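Local coordinates for protein L-glyceraldehyde 3-phosphate reductase (Clostridium beijerinckii, PDB 6HG6) that binds NADPH in a TIM-barrel aldo-keto reductase fold and probably reduces aldehydes, furfural among them, at residues A[8-13]-A[51-56]; A[193-198]-A[221-226]; A[264-269]-A[326-331]; A[285-290]-A[313-318]. One frame throughout, in Å; residues are numbered along the deposited sequence.

In the fold
The four contacts run from the cofactor pocket of an eight-stranded parallel barrel out to its periphery. Interaction 2 joins neighbouring barrel strands and is the one in direct contact with NADPH. Interaction 4 lies about 14 Å from it between centres and touches it, Trp285 meeting both Tyr196 and Ile198. Interaction 3, about 16 Å from interaction 2 between centres, is joined to it through Ile198, which packs on Leu267. Interactions 3 and 4 come within about 4 Å at their nearest atoms. Interaction 1 sits apart, about 23 Å from interaction 2 between centres, but reaches interaction 4 where Glu12 O approaches His313 NE2 at 3.1 Å.

Interaction 1: residues A[8-13]-A[51-56]; sequences NRYNEM and TAFDNG
Arg9 reaches across the C-terminal end of helix 42-54 and lays its aliphatic chain over the Phe53 ring. Its CD lies 4.0 Å from the Phe53 ring centroid and 20° off the ring normal, which defines a CH-pi contact over the face. Farther along, Arg9 NE comes to 3.4 Å from Phe53 CZ, with the guanidinium and ring planes 43° apart, so the two groups are inclined and not stacked. The chain starts with CG between the backbone N and the carbonyl carbon (chi1 66°) and then runs extended to NE, which carries it past the helix terminus to the ring. At the root of this chain, Arg9 CB rests 3.3 Å from Phe53 O. Tyr10 adds its hydroxyl end, OH standing 3.7 Å from Phe53 CE1. On the other flank Met13 CG packs 3.5 Å from Gly56 O.

The backbones are close as well: Arg9 O is 3.0 Å from Gly56 CA, an approach made possible by the lack of a side chain at Gly56. The next shell fixes the polar ends. Glu91 receives a salt bridge from Arg9 NH2 and a hydrogen bond with Tyr10 OH, while Arg9 NH1 bonds to Ser6 O; together these restrain the arginine beside the ring. A type I turn from Asn8 to Asn11, closed by Asn11 N to Asn8 O, shapes the loop. Gly56, with positive phi, is the C-prime residue of a Schellman motif: its N bonds to Phe53 O, and Ile57 N to Ala52 O, ending a helix of the TIM barrel under an N-terminal loop.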
# COMPACT_ATOMS: atom_id res chain seq x y z
N ASN A 8 6.58 -3.41 23.20
CA ASN A 8 7.45 -4.26 22.34
C ASN A 8 7.21 -3.99 20.86
O ASN A 8 7.78 -4.69 20.03
CB ASN A 8 7.19 -5.74 22.62
CG ASN A 8 7.54 -6.14 24.04
OD1 ASN A 8 8.50 -5.64 24.63
ND2 ASN A 8 6.79 -7.08 24.58
N ARG A 9 6.42 -2.98 20.48
CA ARG A 9 5.98 -2.83 19.08
C ARG A 9 7.13 -2.56 18.11
O ARG A 9 6.94 -2.86 16.95
CB ARG A 9 4.89 -1.78 18.97
CG ARG A 9 5.37 -0.38 19.29
CD ARG A 9 4.21 0.56 19.31
NE ARG A 9 4.56 1.91 19.69
CZ ARG A 9 4.71 2.34 20.93
NH1 ARG A 9 4.64 1.52 21.97
NH2 ARG A 9 5.01 3.59 21.14
N TYR A 10 8.31 -2.11 18.54
CA TYR A 10 9.42 -1.86 17.59
C TYR A 10 10.47 -2.97 17.69
O TYR A 10 11.50 -2.84 17.05
CB TYR A 10 10.02 -0.47 17.83
CG TYR A 10 9.02 0.64 17.67
CD1 TYR A 10 8.34 0.77 16.47
CD2 TYR A 10 8.71 1.54 18.68
CE1 TYR A 10 7.39 1.75 16.26
CE2 TYR A 10 7.75 2.52 18.49
CZ TYR A 10 7.08 2.63 17.28
OH TYR A 10 6.15 3.56 16.98
N ASN A 11 10.21 -4.04 18.41
CA ASN A 11 11.24 -5.09 18.65
C ASN A 11 11.48 -6.01 17.45
O ASN A 11 12.61 -6.52 17.35
CB ASN A 11 10.89 -5.88 19.89
CG ASN A 11 11.10 -5.02 21.11
OD1 ASN A 11 10.84 -5.43 22.24
ND2 ASN A 11 11.65 -3.85 20.89
N GLU A 12 10.51 -6.21 16.56
CA GLU A 12 10.63 -7.26 15.51
C GLU A 12 10.49 -6.70 14.11
O GLU A 12 11.21 -7.16 13.21
CB GLU A 12 9.54 -8.31 15.69
CG GLU A 12 9.68 -9.12 16.97
CD GLU A 12 10.82 -10.12 16.92
OE1 GLU A 12 11.38 -10.38 18.00
OE2 GLU A 12 11.12 -10.67 15.81
N MET A 13 9.56 -5.78 13.90
CA MET A 13 9.29 -5.28 12.54
C MET A 13 10.58 -4.68 11.98
O MET A 13 11.36 -4.11 12.74
CB MET A 13 8.17 -4.23 12.59
CG MET A 13 7.84 -3.65 11.28
SD MET A 13 7.48 -4.79 9.92
CE MET A 13 6.11 -5.76 10.55
N THR A 51 -3.87 -4.03 16.58
CA THR A 51 -3.02 -5.22 16.31
C THR A 51 -1.88 -4.81 15.37
O THR A 51 -0.74 -5.15 15.66
CB THR A 51 -3.82 -6.38 15.73
OG1 THR A 51 -4.84 -6.66 16.69
CG2 THR A 51 -2.95 -7.58 15.49
N ALA A 52 -2.16 -4.05 14.32
CA ALA A 52 -1.17 -3.62 13.34
C ALA A 52 -0.06 -2.83 14.06
O ALA A 52 1.13 -3.19 13.96
CB ALA A 52 -1.81 -2.79 12.27
N PHE A 53 -0.45 -1.80 14.79
CA PHE A 53 0.52 -0.91 15.47
C PHE A 53 1.29 -1.68 16.53
O PHE A 53 2.50 -1.46 16.68
CB PHE A 53 -0.18 0.33 16.01
CG PHE A 53 0.75 1.41 16.53
CD1 PHE A 53 1.71 1.93 15.69
CD2 PHE A 53 0.60 1.93 17.80
CE1 PHE A 53 2.61 2.90 16.15
CE2 PHE A 53 1.47 2.91 18.26
CZ PHE A 53 2.47 3.39 17.44
N ASP A 54 0.63 -2.56 17.29
CA ASP A 54 1.30 -3.33 18.36
C ASP A 54 2.40 -4.21 17.78
O ASP A 54 3.26 -4.61 18.56
CB ASP A 54 0.31 -4.18 19.15
CG ASP A 54 -0.51 -3.41 20.18
OD1 ASP A 54 -0.25 -2.23 20.38
OD2 ASP A 54 -1.34 -4.08 20.85
N ASN A 55 2.31 -4.57 16.49
CA ASN A 55 3.27 -5.45 15.77
C ASN A 55 4.23 -4.62 14.92
O ASN A 55 4.94 -5.20 14.07
CB ASN A 55 2.51 -6.49 14.96
CG ASN A 55 1.94 -7.53 15.90
OD1 ASN A 55 0.77 -7.45 16.29
ND2 ASN A 55 2.78 -8.40 16.38
N GLY A 56 4.26 -3.30 15.12
CA GLY A 56 5.23 -2.40 14.48
C GLY A 56 4.81 -1.89 13.14
O GLY A 56 5.62 -1.18 12.53

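Interaction 2: residues A[193-198]-A[221-226]; sequences QNRYSI and AFSPLA. With NDP (NADPH dihydro-nicotinamide-adenine-dinucleotide phosphate), chain B.
Arg195 and Phe222 face each other on adjacent parallel strands of the TIM barrel, 189-195 and 218-222, lining the NADPH pocket. Two backbone bonds join the strands. Phe222 N donates to Asn194 O at 2.9 Å with an N-H...O angle of 160°, and Tyr196 N donates to Phe222 O at 3.0 Å with a similar angle of 163°. Asn194 O and Phe222 O each also receive a CA-H contact, from Ala221 and Arg195 respectively.

Beyond the strands water takes over. One water bridges Ser197 OG and Ser223 O, donating to the carbonyl, and a second accepts from Ile198 N while donating to Pro224 O. The Asn194 amide nitrogen is satisfied by Tyr170 O, and Tyr196 OH is hydrogen-bonded to Glu204 and Lys209.

Phe222 is sandwiched. The nicotinamide lies over one face of its ring, with NDP C3N 3.1 Å above the plane, and Arg195 N meets the opposite face. A chi1 of 71° folds the Phe222 ring back beside its own backbone and under the cofactor. Arg195 CB adds a CH-pi contact to the face on the side of its own backbone, 4.0 Å from the Phe222 centroid. Its guanidinium stands steeply to that ring and offers a face to Phe222 CZ. Gln193 crosses Phe222 at about a right angle, with CG 3.5 Å from Phe222 CD2. At the pyrophosphate, Leu225 N donates to NDP O1A at 3.0 Å.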
# COMPACT_ATOMS: atom_id res chain seq x y z
N GLN A 193 3.08 3.52 -5.45
CA GLN A 193 2.21 2.43 -4.97
C GLN A 193 1.66 1.70 -6.19
O GLN A 193 0.95 2.30 -6.98
CB GLN A 193 1.11 2.92 -4.05
CG GLN A 193 0.22 1.79 -3.58
CD GLN A 193 -0.69 2.23 -2.46
OE1 GLN A 193 -0.28 2.97 -1.55
NE2 GLN A 193 -1.91 1.79 -2.55
N ASN A 194 2.00 0.43 -6.32
CA ASN A 194 1.66 -0.38 -7.51
C ASN A 194 1.26 -1.80 -7.13
O ASN A 194 1.76 -2.34 -6.14
CB ASN A 194 2.79 -0.39 -8.55
CG ASN A 194 3.10 0.95 -9.17
OD1 ASN A 194 3.66 1.80 -8.49
ND2 ASN A 194 2.70 1.14 -10.43
N ARG A 195 0.38 -2.38 -7.92
CA ARG A 195 -0.05 -3.78 -7.75
C ARG A 195 1.13 -4.66 -8.12
O ARG A 195 1.72 -4.42 -9.18
CB ARG A 195 -1.25 -4.12 -8.64
CG ARG A 195 -1.93 -5.43 -8.29
CD ARG A 195 -3.25 -5.71 -9.04
NE ARG A 195 -4.21 -4.61 -8.90
CZ ARG A 195 -4.36 -3.59 -9.77
NH1 ARG A 195 -3.62 -3.52 -10.87
NH2 ARG A 195 -5.23 -2.64 -9.50
N TYR A 196 1.46 -5.64 -7.28
CA TYR A 196 2.58 -6.58 -7.53
C TYR A 196 2.36 -7.86 -6.76
O TYR A 196 2.08 -7.78 -5.56
CB TYR A 196 3.89 -5.92 -7.10
CG TYR A 196 5.16 -6.62 -7.52
CD1 TYR A 196 5.30 -7.21 -8.77
CD2 TYR A 196 6.26 -6.66 -6.67
CE1 TYR A 196 6.48 -7.85 -9.14
CE2 TYR A 196 7.45 -7.25 -7.05
CZ TYR A 196 7.58 -7.85 -8.28
OH TYR A 196 8.76 -8.45 -8.62
N SER A 197 2.44 -8.99 -7.44
CA SER A 197 2.32 -10.32 -6.80
C SER A 197 3.05 -11.34 -7.66
O SER A 197 3.40 -11.03 -8.80
CB SER A 197 0.89 -10.74 -6.65
OG SER A 197 0.35 -11.00 -7.93
N ILE A 198 3.18 -12.54 -7.15
CA ILE A 198 3.69 -13.66 -7.97
C ILE A 198 2.88 -13.75 -9.28
O ILE A 198 3.49 -14.09 -10.31
CB ILE A 198 3.66 -14.95 -7.14
CG1 ILE A 198 4.75 -14.89 -6.07
CG2 ILE A 198 3.80 -16.17 -8.03
CD1 ILE A 198 4.74 -16.03 -5.09
N ALA A 221 4.02 -2.26 -2.62
CA ALA A 221 3.30 -3.21 -3.47
C ALA A 221 1.94 -3.51 -2.87
O ALA A 221 1.88 -3.90 -1.71
CB ALA A 221 4.12 -4.47 -3.57
N PHE A 222 0.89 -3.42 -3.65
CA PHE A 222 -0.43 -3.83 -3.13
C PHE A 222 -0.97 -5.05 -3.86
O PHE A 222 -0.44 -5.44 -4.93
CB PHE A 222 -1.36 -2.65 -3.11
CG PHE A 222 -1.83 -2.18 -4.45
CD1 PHE A 222 -2.96 -2.73 -5.02
CD2 PHE A 222 -1.26 -1.06 -5.03
CE1 PHE A 222 -3.45 -2.23 -6.22
CE2 PHE A 222 -1.78 -0.54 -6.21
CZ PHE A 222 -2.85 -1.13 -6.82
N SER A 223 -2.01 -5.64 -3.27
CA SER A 223 -2.65 -6.89 -3.73
C SER A 223 -1.62 -8.00 -3.89
O SER A 223 -1.65 -8.72 -4.88
CB SER A 223 -3.37 -6.69 -5.02
OG SER A 223 -4.02 -7.89 -5.39
N PRO A 224 -0.70 -8.19 -2.92
CA PRO A 224 0.30 -9.26 -3.01
C PRO A 224 -0.29 -10.68 -2.98
O PRO A 224 0.44 -11.61 -3.34
CB PRO A 224 1.12 -9.07 -1.74
CG PRO A 224 0.15 -8.39 -0.78
CD PRO A 224 -0.57 -7.41 -1.68
N LEU A 225 -1.54 -10.85 -2.51
CA LEU A 225 -2.16 -12.19 -2.42
C LEU A 225 -3.08 -12.45 -3.61
O LEU A 225 -3.70 -13.53 -3.62
CB LEU A 225 -2.85 -12.39 -1.06
CG LEU A 225 -1.95 -12.11 0.13
CD1 LEU A 225 -2.69 -12.27 1.45
CD2 LEU A 225 -0.69 -12.96 0.10
N ALA A 226 -3.05 -11.59 -4.62
CA ALA A 226 -3.73 -11.80 -5.92
C ALA A 226 -5.17 -12.31 -5.72
O ALA A 226 -5.45 -13.44 -6.15
CB ALA A 226 -2.90 -12.77 -6.72
PA NDP B . -3.88 -8.51 0.05
O1A NDP B . -3.53 -8.97 -1.32
O2A NDP B . -2.94 -8.53 1.21
O5B NDP B . -5.28 -9.16 0.50
C5B NDP B . -5.82 -8.87 1.82
C4B NDP B . -6.89 -9.88 2.16
O4B NDP B . -6.31 -11.20 2.05
C3B NDP B . -7.47 -9.81 3.57
O3B NDP B . -8.58 -8.92 3.69
C2B NDP B . -7.89 -11.26 3.79
O2B NDP B . -9.12 -11.45 3.09
C1B NDP B . -6.77 -12.02 3.09
N9A NDP B . -5.62 -12.35 3.92
C8A NDP B . -4.71 -11.48 4.48
N7A NDP B . -3.75 -12.07 5.13
C5A NDP B . -4.02 -13.42 4.99
C6A NDP B . -3.36 -14.58 5.46
N6A NDP B . -2.25 -14.55 6.18
N1A NDP B . -3.90 -15.78 5.14
C2A NDP B . -5.03 -15.81 4.41
N3A NDP B . -5.73 -14.79 3.91
C4A NDP B . -5.17 -13.61 4.24
O3 NDP B . -4.27 -6.94 -0.05
PN NDP B . -5.50 -6.11 -0.65
O1N NDP B . -6.56 -6.09 0.40
O2N NDP B . -5.83 -6.54 -2.04
O5D NDP B . -4.82 -4.65 -0.73
C5D NDP B . -4.06 -4.19 0.41
C4D NDP B . -4.05 -2.68 0.42
O4D NDP B . -3.42 -2.20 -0.78
C3D NDP B . -5.41 -1.98 0.40
O3D NDP B . -6.00 -2.01 1.69
C2D NDP B . -4.98 -0.59 -0.07
O2D NDP B . -4.45 0.15 1.00
C1D NDP B . -3.90 -0.91 -1.11
N1N NDP B . -4.44 -0.93 -2.49
C2N NDP B . -4.07 0.06 -3.37
C3N NDP B . -4.72 0.27 -4.56
C7N NDP B . -4.27 1.38 -5.46
O7N NDP B . -3.39 2.18 -5.09
N7N NDP B . -4.87 1.48 -6.65
C4N NDP B . -5.87 -0.65 -4.89
C5N NDP B . -6.04 -1.80 -3.97
C6N NDP B . -5.29 -1.93 -2.89
P2B NDP B . -10.16 -12.52 3.70
O1X NDP B . -10.03 -12.69 5.20
O2X NDP B . -11.52 -11.98 3.30
O3X NDP B . -9.79 -13.79 2.94
O HOH W 1 -1.68 -9.11 -7.65
O HOH W 2 2.93 -12.30 -4.24

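Interaction 3: residues A[264-269]-A[326-331]; sequences IRRLNN and DEISAN
Helices 258-273 and 319-329 pack side by side on the outside of the TIM barrel, and their backbones stay well apart: the nearest CA atoms, those of Leu267 and Ile328, are 7.2 Å from each other. That spacing is bridged by side chains. Segment 264-269 is helical throughout, with Asn268 N bonded to Ile264 O. Segment 326-331 holds the last turn of its helix, where Ala330 N bonds to Asp326 O before Ala330 leaves helical torsions near the C-terminus of the chain.

Ile328 is the central side chain, pointing at the facing helix and wedged between Leu267 and Arg266. Its two branches part: CG2, anti to the backbone N, goes to Leu267, whereas CG1, beside the backbone N (chi1 -69°), carries CD1 to Arg266. CG2 lies 3.7 Å from Leu267 CG, the two side chains running antiparallel alongside each other, and CD1 lies 3.6 Å from Arg266 CB. Gln263 and Ile270 of helix 258-273 also touch Ile328, so the isoleucine is received by several residues of that helix. Leu267 in turn is backed by Phe199, Leu230 and Leu278, and in one of the two conformers of Ser329 its CD2 makes a tentative contact with Ser329 OG.

At the more exposed margin Arg266 bends over the aliphatic part of Ile328, its NH1 3.5 Å from Ile328 CG1. The same nitrogen makes a long salt bridge and weak hydrogen bond, Arg266 NH1 to Glu327 OE2 at 3.5 Å, with guanidinium and carboxylate planes 77° apart.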
# COMPACT_ATOMS: atom_id res chain seq x y z
N ILE A 264 -1.33 -22.95 -7.99
CA ILE A 264 -1.50 -22.66 -6.54
C ILE A 264 -1.00 -23.84 -5.73
O ILE A 264 -0.36 -23.62 -4.70
CB ILE A 264 -2.96 -22.30 -6.22
CG1 ILE A 264 -3.36 -20.98 -6.88
CG2 ILE A 264 -3.18 -22.25 -4.72
CD1 ILE A 264 -4.85 -20.66 -6.77
N ARG A 265 -1.29 -25.06 -6.20
CA ARG A 265 -0.86 -26.28 -5.49
C ARG A 265 0.69 -26.32 -5.45
O ARG A 265 1.23 -26.79 -4.39
CB ARG A 265 -1.41 -27.54 -6.16
CG ARG A 265 -1.04 -28.83 -5.44
CD ARG A 265 -1.45 -30.05 -6.23
NE ARG A 265 -0.61 -30.26 -7.41
CZ ARG A 265 0.61 -30.82 -7.40
NH1 ARG A 265 1.16 -31.20 -6.25
NH2 ARG A 265 1.29 -30.96 -8.53
N ARG A 266 1.32 -26.09 -6.62
CA ARG A 266 2.80 -26.16 -6.77
C ARG A 266 3.48 -25.01 -6.00
O ARG A 266 4.55 -25.25 -5.45
CB ARG A 266 3.23 -26.12 -8.24
CG ARG A 266 2.79 -27.32 -9.07
CD ARG A 266 3.13 -27.03 -10.52
NE ARG A 266 4.30 -27.73 -11.01
CZ ARG A 266 5.06 -27.39 -12.07
NH1 ARG A 266 4.84 -26.28 -12.75
NH2 ARG A 266 6.06 -28.20 -12.42
N LEU A 267 2.89 -23.81 -5.97
CA LEU A 267 3.50 -22.67 -5.23
C LEU A 267 3.43 -22.96 -3.72
O LEU A 267 4.44 -22.80 -2.96
CB LEU A 267 2.79 -21.34 -5.55
CG LEU A 267 3.01 -20.82 -6.97
CD1 LEU A 267 2.07 -19.67 -7.25
CD2 LEU A 267 4.46 -20.40 -7.19
N ASN A 268 2.28 -23.57 -3.32
CA ASN A 268 2.05 -23.87 -1.89
C ASN A 268 3.07 -24.93 -1.44
O ASN A 268 3.45 -24.91 -0.26
CB ASN A 268 0.63 -24.36 -1.64
CG ASN A 268 0.37 -24.61 -0.18
OD1 ASN A 268 0.45 -23.70 0.63
ND2 ASN A 268 0.05 -25.85 0.14
N ASN A 269 3.49 -25.83 -2.35
CA ASN A 269 4.52 -26.85 -2.02
C ASN A 269 5.86 -26.14 -1.77
O ASN A 269 6.63 -26.60 -0.83
CB ASN A 269 4.61 -27.95 -3.08
CG ASN A 269 3.45 -28.93 -2.98
OD1 ASN A 269 2.85 -29.09 -1.67
ND2 ASN A 269 3.19 -29.69 -4.35
N ASP A 326 8.82 -18.56 -10.91
CA ASP A 326 8.65 -17.94 -12.24
C ASP A 326 8.09 -18.95 -13.25
O ASP A 326 7.10 -18.64 -13.95
CB ASP A 326 9.97 -17.39 -12.76
CG ASP A 326 10.36 -16.08 -12.09
OD1 ASP A 326 9.52 -15.51 -11.25
OD2 ASP A 326 11.47 -15.61 -12.41
N GLU A 327 8.63 -20.15 -13.31
CA GLU A 327 8.15 -21.10 -14.34
C GLU A 327 6.67 -21.44 -14.05
O GLU A 327 5.86 -21.60 -15.07
CB GLU A 327 9.10 -22.29 -14.43
CG GLU A 327 8.85 -23.15 -15.66
CD GLU A 327 7.74 -24.17 -15.51
OE1 GLU A 327 7.43 -24.87 -16.54
OE2 GLU A 327 7.24 -24.33 -14.34
N ILE A 328 6.31 -21.55 -12.74
CA ILE A 328 4.96 -21.98 -12.28
C ILE A 328 3.95 -20.85 -12.52
O ILE A 328 2.84 -21.15 -12.95
CB ILE A 328 4.96 -22.39 -10.79
CG1 ILE A 328 5.72 -23.69 -10.51
CG2 ILE A 328 3.53 -22.50 -10.27
CD1 ILE A 328 5.95 -23.93 -9.02
N SER A 329 4.34 -19.61 -12.24
CA SER A 329 3.51 -18.38 -12.36
C SER A 329 3.35 -17.96 -13.81
O SER A 329 2.41 -17.21 -14.10
CB SER A 329 4.10 -17.25 -11.57
OG SER A 329 4.16 -17.60 -10.20
N ALA A 330 4.25 -18.39 -14.68
CA ALA A 330 4.24 -18.05 -16.13
C ALA A 330 2.94 -18.59 -16.74
O ALA A 330 2.65 -19.78 -16.52
CB ALA A 330 5.43 -18.66 -16.82
N ASN A 331 2.17 -17.73 -17.42
CA ASN A 331 0.91 -18.12 -18.13
C ASN A 331 1.24 -19.21 -19.16
O ASN A 331 1.17 -20.43 -18.94
CB ASN A 331 0.23 -16.93 -18.81
CG ASN A 331 -0.08 -15.80 -17.87
OD1 ASN A 331 0.34 -15.82 -16.71
ND2 ASN A 331 -0.78 -14.79 -18.35
OXT ASN A 331 1.61 -18.88 -20.30

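Interaction 4: residues A[285-290]-A[313-318]; sequences WVLKDS and HKIGFT
Trp285 meets Phe317 in a T-shaped (edge-to-face) pair where helix 278-286, on the outside of the TIM barrel, ends against the loop leading into helix 319-329. The five-membered ring of Trp285 turns its edge to the Phe317 face, with centroids 5.6 Å apart and planes at 82°. The phenyl ring also rests on the helix backbone: Phe317 CE1 is 3.6 Å from Trp285 CA. With CG anti to its backbone N (chi1 -179°), the indole extends from the helix toward Tyr196 and Ile198. Arg274 adds a cation-pi contact to Phe317.

Leu287, just beyond the regular helix, packs against the loop through CB, 3.7 Å from Ile315 CG2. The two side chains meet obliquely, and both also touch Met27, which extends this apolar patch.

Lys288 lies closest to the loop by backbone, its CA 5.0 Å from Ile315 CA. Its CA-H points to Ile315 O, and its CB sits beside Phe317 CD1 at 4.1 Å. From there the chain leads away from the loop, placing NZ over a face of the Trp285 indole and in a salt bridge with Asp289 OD2 at 2.9 Å. Asp289 OD2 has a second charged partner, Lys209. A single water lies between the facing carbonyls, 2.7 Å from Ile315 O, to which it donates, and a doubtfully short 2.5 Å from Lys288 O.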
# COMPACT_ATOMS: atom_id res chain seq x y z
N TRP A 285 7.94 -12.92 -1.16
CA TRP A 285 8.42 -12.82 -2.55
C TRP A 285 8.35 -11.36 -3.02
O TRP A 285 9.30 -10.87 -3.67
CB TRP A 285 7.62 -13.79 -3.43
CG TRP A 285 8.06 -13.78 -4.85
CD1 TRP A 285 8.95 -14.63 -5.43
CD2 TRP A 285 7.63 -12.87 -5.89
NE1 TRP A 285 9.10 -14.31 -6.74
CE2 TRP A 285 8.32 -13.25 -7.06
CE3 TRP A 285 6.74 -11.81 -5.95
CZ2 TRP A 285 8.18 -12.58 -8.27
CZ3 TRP A 285 6.59 -11.16 -7.15
CH2 TRP A 285 7.28 -11.55 -8.29
N VAL A 286 7.27 -10.66 -2.75
CA VAL A 286 7.13 -9.26 -3.18
C VAL A 286 8.28 -8.40 -2.61
O VAL A 286 8.65 -7.41 -3.27
CB VAL A 286 5.74 -8.74 -2.79
CG1 VAL A 286 5.68 -7.28 -2.76
CG2 VAL A 286 4.69 -9.32 -3.73
N LEU A 287 8.78 -8.74 -1.43
CA LEU A 287 9.86 -7.99 -0.72
C LEU A 287 11.26 -8.49 -1.07
O LEU A 287 12.23 -8.01 -0.47
CB LEU A 287 9.66 -8.14 0.79
CG LEU A 287 8.48 -7.34 1.37
CD1 LEU A 287 8.26 -7.75 2.81
CD2 LEU A 287 8.67 -5.84 1.26
N LYS A 288 11.41 -9.46 -1.96
CA LYS A 288 12.74 -10.10 -2.13
C LYS A 288 13.79 -9.09 -2.61
O LYS A 288 14.98 -9.30 -2.31
CB LYS A 288 12.63 -11.32 -3.04
CG LYS A 288 12.40 -11.07 -4.52
CD LYS A 288 12.09 -12.39 -5.20
CE LYS A 288 12.19 -12.39 -6.71
NZ LYS A 288 11.78 -11.14 -7.35
N ASP A 289 13.40 -8.19 -3.49
CA ASP A 289 14.28 -7.18 -4.11
C ASP A 289 14.25 -5.88 -3.29
O ASP A 289 13.18 -5.41 -2.93
CB ASP A 289 13.91 -6.95 -5.58
CG ASP A 289 14.01 -8.21 -6.42
OD1 ASP A 289 15.03 -8.96 -6.31
OD2 ASP A 289 13.04 -8.49 -7.13
N SER A 290 15.42 -5.29 -3.06
CA SER A 290 15.54 -4.08 -2.20
C SER A 290 14.71 -2.92 -2.73
O SER A 290 14.31 -2.06 -1.88
CB SER A 290 17.01 -3.68 -2.06
OG SER A 290 17.53 -3.33 -3.33
N HIS A 313 10.87 -11.64 7.91
CA HIS A 313 12.10 -12.35 8.37
C HIS A 313 12.48 -13.53 7.45
O HIS A 313 13.43 -14.22 7.79
CB HIS A 313 11.94 -12.79 9.83
CG HIS A 313 11.84 -11.60 10.71
ND1 HIS A 313 10.63 -11.13 11.16
CD2 HIS A 313 12.78 -10.73 11.11
CE1 HIS A 313 10.84 -10.03 11.87
NE2 HIS A 313 12.16 -9.76 11.86
N LYS A 314 11.80 -13.70 6.32
CA LYS A 314 12.08 -14.78 5.33
C LYS A 314 11.92 -14.23 3.91
O LYS A 314 11.21 -14.87 3.09
CB LYS A 314 11.14 -15.98 5.54
CG LYS A 314 11.26 -16.70 6.87
CD LYS A 314 10.55 -18.02 6.86
CE LYS A 314 10.39 -18.61 8.24
NZ LYS A 314 9.79 -19.96 8.15
N ILE A 315 12.56 -13.11 3.60
CA ILE A 315 12.41 -12.46 2.26
C ILE A 315 13.50 -12.99 1.32
O ILE A 315 13.50 -12.60 0.14
CB ILE A 315 12.40 -10.93 2.39
CG1 ILE A 315 13.71 -10.37 2.95
CG2 ILE A 315 11.19 -10.52 3.24
CD1 ILE A 315 13.79 -8.86 2.92
N GLY A 316 14.38 -13.85 1.83
CA GLY A 316 15.42 -14.51 1.02
C GLY A 316 14.92 -15.77 0.32
O GLY A 316 14.29 -16.61 0.97
N PHE A 317 15.32 -15.95 -0.93
CA PHE A 317 14.92 -17.08 -1.78
C PHE A 317 16.17 -17.62 -2.48
O PHE A 317 16.97 -16.78 -2.90
CB PHE A 317 13.93 -16.61 -2.83
CG PHE A 317 12.54 -16.36 -2.30
CD1 PHE A 317 12.24 -15.20 -1.63
CD2 PHE A 317 11.55 -17.32 -2.42
CE1 PHE A 317 10.95 -14.97 -1.15
CE2 PHE A 317 10.26 -17.08 -1.96
CZ PHE A 317 9.97 -15.92 -1.30
N THR A 318 16.25 -18.92 -2.65
CA THR A 318 17.32 -19.59 -3.44
C THR A 318 17.03 -19.27 -4.92
O THR A 318 15.76 -19.08 -5.30
CB THR A 318 17.39 -21.10 -3.16
OG1 THR A 318 16.22 -21.83 -3.66
CG2 THR A 318 17.58 -21.40 -1.69
O HOH W 3 15.64 -11.30 -0.90